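Local coordinates for protein molybdopterin biosynthesis enzyme, MoaB (Thermus thermophilus, PDB 3MCH) that probably takes part in molybdenum cofactor biosynthesis as a molybdopterin-binding protein of the MogA/MoaB family, at residues Q19-A31 against L128-E140. Numbering follows the deposited sequence.
Sequences QDTTHLAIREVLA and LPGSPKGARESLE
T22 and G130 make the one direct hydrogen bond between helix 21-30 and the segment leading into helix 132-140: T22 OG1 donates to G130 O over 2.8 Å, tilted 34° from the carbonyl plane. The two branches of this threonine divide the work, for with chi1 at -57° OG1 lies beside the backbone N and reaches the loop, while CG2, anti to that N, packs 3.5 Å from A135 CB. A valine in its place has no hydroxyl to give, so the G130 carbonyl would probably be left without this partner and the loop without its one direct hydrogen bond to helix 21-30. One turn on, I26 CD1 meets L128 CD1 tip to tip at a tight 3.2 Å and also presses on A135 CB, while L139 crosses the isoleucine at about a right angle, its CD2 touching both CD1 and CG2. V29 crosses L139 obliquely: its CB and CG1 lie against the leucine, and CG2 reaches R136 CG at 3.9 Å. R136 bends at chi3, which sets one face of its guanidinium against P132 O, the oxygen lying 3.9 Å above the centre of the group, and lets NE donate to a water that in turn donates to A25 O and E28 OE1. I26, L30 and L139 also touch L67 of strand 65-69. Two near-parallel helices, 24° apart with axes 8.5 Å at closest approach, thus pack side by side against a largely parallel sheet, as in the three-layer alpha/beta fold of MogA/MoaB proteins.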
loop_
_atom_site.group_PDB
_atom_site.type_symbol
_atom_site.label_atom_id
_atom_site.label_comp_id
_atom_site.label_asym_id
_atom_site.label_seq_id
_atom_site.Cartn_x
_atom_site.Cartn_y
_atom_site.Cartn_z
ATOM N N GLN B 19 28.732 -17.382 -6.651
ATOM C CA GLN B 19 27.690 -18.266 -6.155
ATOM C C GLN B 19 26.536 -17.353 -5.767
ATOM O O GLN B 19 26.732 -16.304 -5.150
ATOM C CB GLN B 19 28.148 -19.096 -4.948
ATOM C CG GLN B 19 27.019 -19.926 -4.354
ATOM C CD GLN B 19 27.470 -20.875 -3.262
ATOM O OE1 GLN B 19 28.053 -20.460 -2.257
ATOM N NE2 GLN B 19 27.190 -22.162 -3.448
ATOM N N ASP B 20 25.331 -17.754 -6.152
ATOM C CA ASP B 20 24.137 -16.982 -5.855
ATOM C C ASP B 20 23.820 -17.188 -4.385
ATOM O O ASP B 20 23.144 -18.151 -4.025
ATOM C CB ASP B 20 22.981 -17.483 -6.723
ATOM C CG ASP B 20 21.714 -16.691 -6.517
ATOM O OD1 ASP B 20 21.671 -15.870 -5.579
ATOM O OD2 ASP B 20 20.763 -16.899 -7.297
ATOM N N THR B 21 24.312 -16.285 -3.538
ATOM C CA THR B 21 24.096 -16.389 -2.100
ATOM C C THR B 21 22.696 -15.994 -1.633
ATOM O O THR B 21 22.276 -16.378 -0.541
ATOM C CB THR B 21 25.123 -15.553 -1.315
ATOM O OG1 THR B 21 25.129 -14.212 -1.810
ATOM C CG2 THR B 21 26.520 -16.163 -1.448
ATOM N N THR B 22 21.975 -15.228 -2.443
ATOM C CA THR B 22 20.624 -14.834 -2.060
ATOM C C THR B 22 19.727 -16.064 -2.187
ATOM O O THR B 22 18.891 -16.330 -1.322
ATOM C CB THR B 22 20.103 -13.704 -2.951
ATOM O OG1 THR B 22 21.008 -12.596 -2.876
ATOM C CG2 THR B 22 18.720 -13.247 -2.480
ATOM N N HIS B 23 19.914 -16.806 -3.273
ATOM C CA HIS B 23 19.177 -18.043 -3.517
ATOM C C HIS B 23 19.316 -18.927 -2.273
ATOM O O HIS B 23 18.335 -19.476 -1.770
ATOM C CB HIS B 23 19.778 -18.755 -4.736
ATOM C CG HIS B 23 19.355 -20.184 -4.886
ATOM N ND1 HIS B 23 20.184 -21.149 -5.415
ATOM C CD2 HIS B 23 18.191 -20.810 -4.590
ATOM C CE1 HIS B 23 19.551 -22.308 -5.440
ATOM N NE2 HIS B 23 18.339 -22.130 -4.946
ATOM N N LEU B 24 20.543 -19.052 -1.774
ATOM C CA LEU B 24 20.803 -19.871 -0.593
ATOM C C LEU B 24 20.134 -19.346 0.671
ATOM O O LEU B 24 19.665 -20.126 1.497
ATOM C CB LEU B 24 22.308 -19.993 -0.356
ATOM C CG LEU B 24 23.095 -20.725 -1.445
ATOM C CD1 LEU B 24 24.561 -20.755 -1.062
ATOM C CD2 LEU B 24 22.565 -22.140 -1.617
ATOM N N ALA B 25 20.098 -18.028 0.829
ATOM C CA ALA B 25 19.474 -17.429 2.007
ATOM C C ALA B 25 17.979 -17.736 2.005
ATOM O O ALA B 25 17.390 -18.023 3.048
ATOM C CB ALA B 25 19.696 -15.923 2.012
ATOM N N ILE B 26 17.372 -17.669 0.825
ATOM C CA ILE B 26 15.951 -17.946 0.684
ATOM C C ILE B 26 15.641 -19.395 1.060
ATOM O O ILE B 26 14.712 -19.660 1.820
ATOM C CB ILE B 26 15.474 -17.643 -0.753
ATOM C CG1 ILE B 26 15.573 -16.130 -0.999
ATOM C CG2 ILE B 26 14.048 -18.153 -0.950
ATOM C CD1 ILE B 26 14.847 -15.202 0.002
ATOM N N ARG B 27 16.424 -20.336 0.544
ATOM C CA ARG B 27 16.203 -21.740 0.878
ATOM C C ARG B 27 16.235 -21.973 2.395
ATOM O O ARG B 27 15.448 -22.758 2.932
ATOM C CB ARG B 27 17.267 -22.618 0.221
ATOM C CG ARG B 27 17.012 -22.967 -1.234
ATOM C CD ARG B 27 18.124 -23.879 -1.738
ATOM N NE ARG B 27 17.944 -24.307 -3.124
ATOM C CZ ARG B 27 17.256 -25.380 -3.506
ATOM N NH1 ARG B 27 16.662 -26.156 -2.609
ATOM N NH2 ARG B 27 17.178 -25.685 -4.794
ATOM N N GLU B 28 17.152 -21.295 3.079
ATOM C CA GLU B 28 17.291 -21.442 4.525
ATOM C C GLU B 28 16.035 -21.017 5.277
ATOM O O GLU B 28 15.616 -21.675 6.228
ATOM C CB GLU B 28 18.483 -20.624 5.024
ATOM C CG GLU B 28 19.780 -20.921 4.290
ATOM C CD GLU B 28 20.966 -20.159 4.854
ATOM O OE1 GLU B 28 20.849 -18.930 5.059
ATOM O OE2 GLU B 28 22.019 -20.791 5.079
ATOM N N VAL B 29 15.439 -19.908 4.858
ATOM C CA VAL B 29 14.233 -19.423 5.512
ATOM C C VAL B 29 13.101 -20.435 5.384
ATOM O O VAL B 29 12.352 -20.670 6.334
ATOM C CB VAL B 29 13.762 -18.083 4.901
ATOM C CG1 VAL B 29 12.444 -17.652 5.544
ATOM C CG2 VAL B 29 14.825 -17.016 5.107
ATOM N N LEU B 30 12.992 -21.039 4.206
ATOM C CA LEU B 30 11.938 -22.007 3.921
ATOM C C LEU B 30 12.146 -23.368 4.575
ATOM O O LEU B 30 11.178 -24.078 4.865
ATOM C CB LEU B 30 11.809 -22.185 2.408
ATOM C CG LEU B 30 11.513 -20.912 1.612
ATOM C CD1 LEU B 30 11.584 -21.217 0.120
ATOM C CD2 LEU B 30 10.134 -20.383 1.996
ATOM N N ALA B 31 13.405 -23.725 4.801
ATOM C CA ALA B 31 13.762 -25.005 5.405
ATOM C C ALA B 31 12.894 -25.359 6.610
ATOM O O ALA B 31 12.741 -24.564 7.537
ATOM C CB ALA B 31 15.237 -24.993 5.808
ATOM N N LEU B 128 11.148 -10.255 -3.746
ATOM C CA LEU B 128 12.022 -10.008 -2.600
ATOM C C LEU B 128 13.210 -9.144 -3.040
ATOM O O LEU B 128 13.569 -9.123 -4.219
ATOM C CB LEU B 128 12.576 -11.329 -2.061
ATOM C CG LEU B 128 11.620 -12.374 -1.490
ATOM C CD1 LEU B 128 12.355 -13.697 -1.340
ATOM C CD2 LEU B 128 11.093 -11.896 -0.144
ATOM N N PRO B 129 13.829 -8.414 -2.098
ATOM C CA PRO B 129 14.984 -7.573 -2.432
ATOM C C PRO B 129 16.121 -8.478 -2.918
ATOM O O PRO B 129 16.057 -9.698 -2.747
ATOM C CB PRO B 129 15.309 -6.896 -1.103
ATOM C CG PRO B 129 13.976 -6.799 -0.448
ATOM C CD PRO B 129 13.383 -8.157 -0.720
ATOM N N GLY B 130 17.165 -7.879 -3.484
ATOM C CA GLY B 130 18.268 -8.659 -4.024
ATOM C C GLY B 130 19.432 -9.090 -3.151
ATOM O O GLY B 130 20.182 -9.988 -3.540
ATOM N N SER B 131 19.610 -8.474 -1.988
ATOM C CA SER B 131 20.723 -8.866 -1.122
ATOM C C SER B 131 20.328 -10.043 -0.236
ATOM O O SER B 131 19.150 -10.242 0.060
ATOM C CB SER B 131 21.163 -7.696 -0.241
ATOM O OG SER B 131 20.222 -7.433 0.785
ATOM N N PRO B 132 21.312 -10.852 0.188
ATOM C CA PRO B 132 21.013 -12.001 1.045
ATOM C C PRO B 132 20.271 -11.564 2.306
ATOM O O PRO B 132 19.265 -12.165 2.686
ATOM C CB PRO B 132 22.397 -12.569 1.351
ATOM C CG PRO B 132 23.166 -12.246 0.112
ATOM C CD PRO B 132 22.741 -10.826 -0.174
ATOM N N LYS B 133 20.770 -10.511 2.947
ATOM C CA LYS B 133 20.149 -9.996 4.163
ATOM C C LYS B 133 18.744 -9.468 3.884
ATOM O O LYS B 133 17.811 -9.749 4.634
ATOM C CB LYS B 133 20.999 -8.874 4.767
ATOM C CG LYS B 133 20.368 -8.229 5.995
ATOM C CD LYS B 133 21.223 -7.096 6.550
ATOM C CE LYS B 133 20.551 -6.458 7.760
ATOM N NZ LYS B 133 21.392 -5.401 8.384
ATOM N N GLY B 134 18.607 -8.707 2.802
ATOM C CA GLY B 134 17.317 -8.142 2.438
ATOM C C GLY B 134 16.263 -9.192 2.132
ATOM O O GLY B 134 15.148 -9.137 2.658
ATOM N N ALA B 135 16.607 -10.142 1.268
ATOM C CA ALA B 135 15.683 -11.213 0.905
ATOM C C ALA B 135 15.296 -11.999 2.150
ATOM O O ALA B 135 14.132 -12.355 2.345
ATOM C CB ALA B 135 16.335 -12.141 -0.114
ATOM N N ARG B 136 16.277 -12.258 3.005
ATOM C CA ARG B 136 16.038 -13.013 4.227
ATOM C C ARG B 136 15.034 -12.346 5.157
ATOM O O ARG B 136 14.064 -12.972 5.594
ATOM C CB ARG B 136 17.356 -13.230 4.973
ATOM C CG ARG B 136 17.241 -14.110 6.203
ATOM C CD ARG B 136 18.572 -14.189 6.949
ATOM N NE ARG B 136 19.680 -14.558 6.069
ATOM C CZ ARG B 136 20.753 -13.802 5.860
ATOM N NH1 ARG B 136 20.872 -12.627 6.466
ATOM N NH2 ARG B 136 21.711 -14.221 5.046
ATOM N N GLU B 137 15.264 -11.074 5.465
ATOM C CA GLU B 137 14.374 -10.356 6.365
ATOM C C GLU B 137 12.971 -10.201 5.790
ATOM O O GLU B 137 11.984 -10.350 6.508
ATOM C CB GLU B 137 14.953 -8.982 6.708
ATOM C CG GLU B 137 16.301 -9.047 7.399
ATOM C CD GLU B 137 16.655 -7.750 8.098
ATOM O OE1 GLU B 137 16.460 -6.673 7.496
ATOM O OE2 GLU B 137 17.132 -7.812 9.250
ATOM N N SER B 138 12.884 -9.904 4.499
ATOM C CA SER B 138 11.584 -9.743 3.863
ATOM C C SER B 138 10.814 -11.061 3.843
ATOM O O SER B 138 9.602 -11.080 4.059
ATOM C CB SER B 138 11.744 -9.222 2.431
ATOM O OG SER B 138 12.304 -7.922 2.426
ATOM N N LEU B 139 11.509 -12.165 3.590
ATOM C CA LEU B 139 10.835 -13.456 3.538
ATOM C C LEU B 139 10.430 -13.928 4.933
ATOM O O LEU B 139 9.367 -14.521 5.109
ATOM C CB LEU B 139 11.726 -14.500 2.843
ATOM C CG LEU B 139 11.111 -15.886 2.609
ATOM C CD1 LEU B 139 9.832 -15.779 1.782
ATOM C CD2 LEU B 139 12.128 -16.770 1.892
ATOM N N GLU B 140 11.265 -13.661 5.932
ATOM C CA GLU B 140 10.933 -14.059 7.295
ATOM C C GLU B 140 9.716 -13.290 7.784
ATOM O O GLU B 140 8.949 -13.786 8.603
ATOM C CB GLU B 140 12.116 -13.809 8.234
ATOM C CG GLU B 140 13.325 -14.671 7.924
ATOM C CD GLU B 140 14.466 -14.451 8.895
ATOM O OE1 GLU B 140 14.787 -13.278 9.173
ATOM O OE2 GLU B 140 15.046 -15.451 9.372
HETATM O O HOH W 1 18.701 -17.273 5.382
#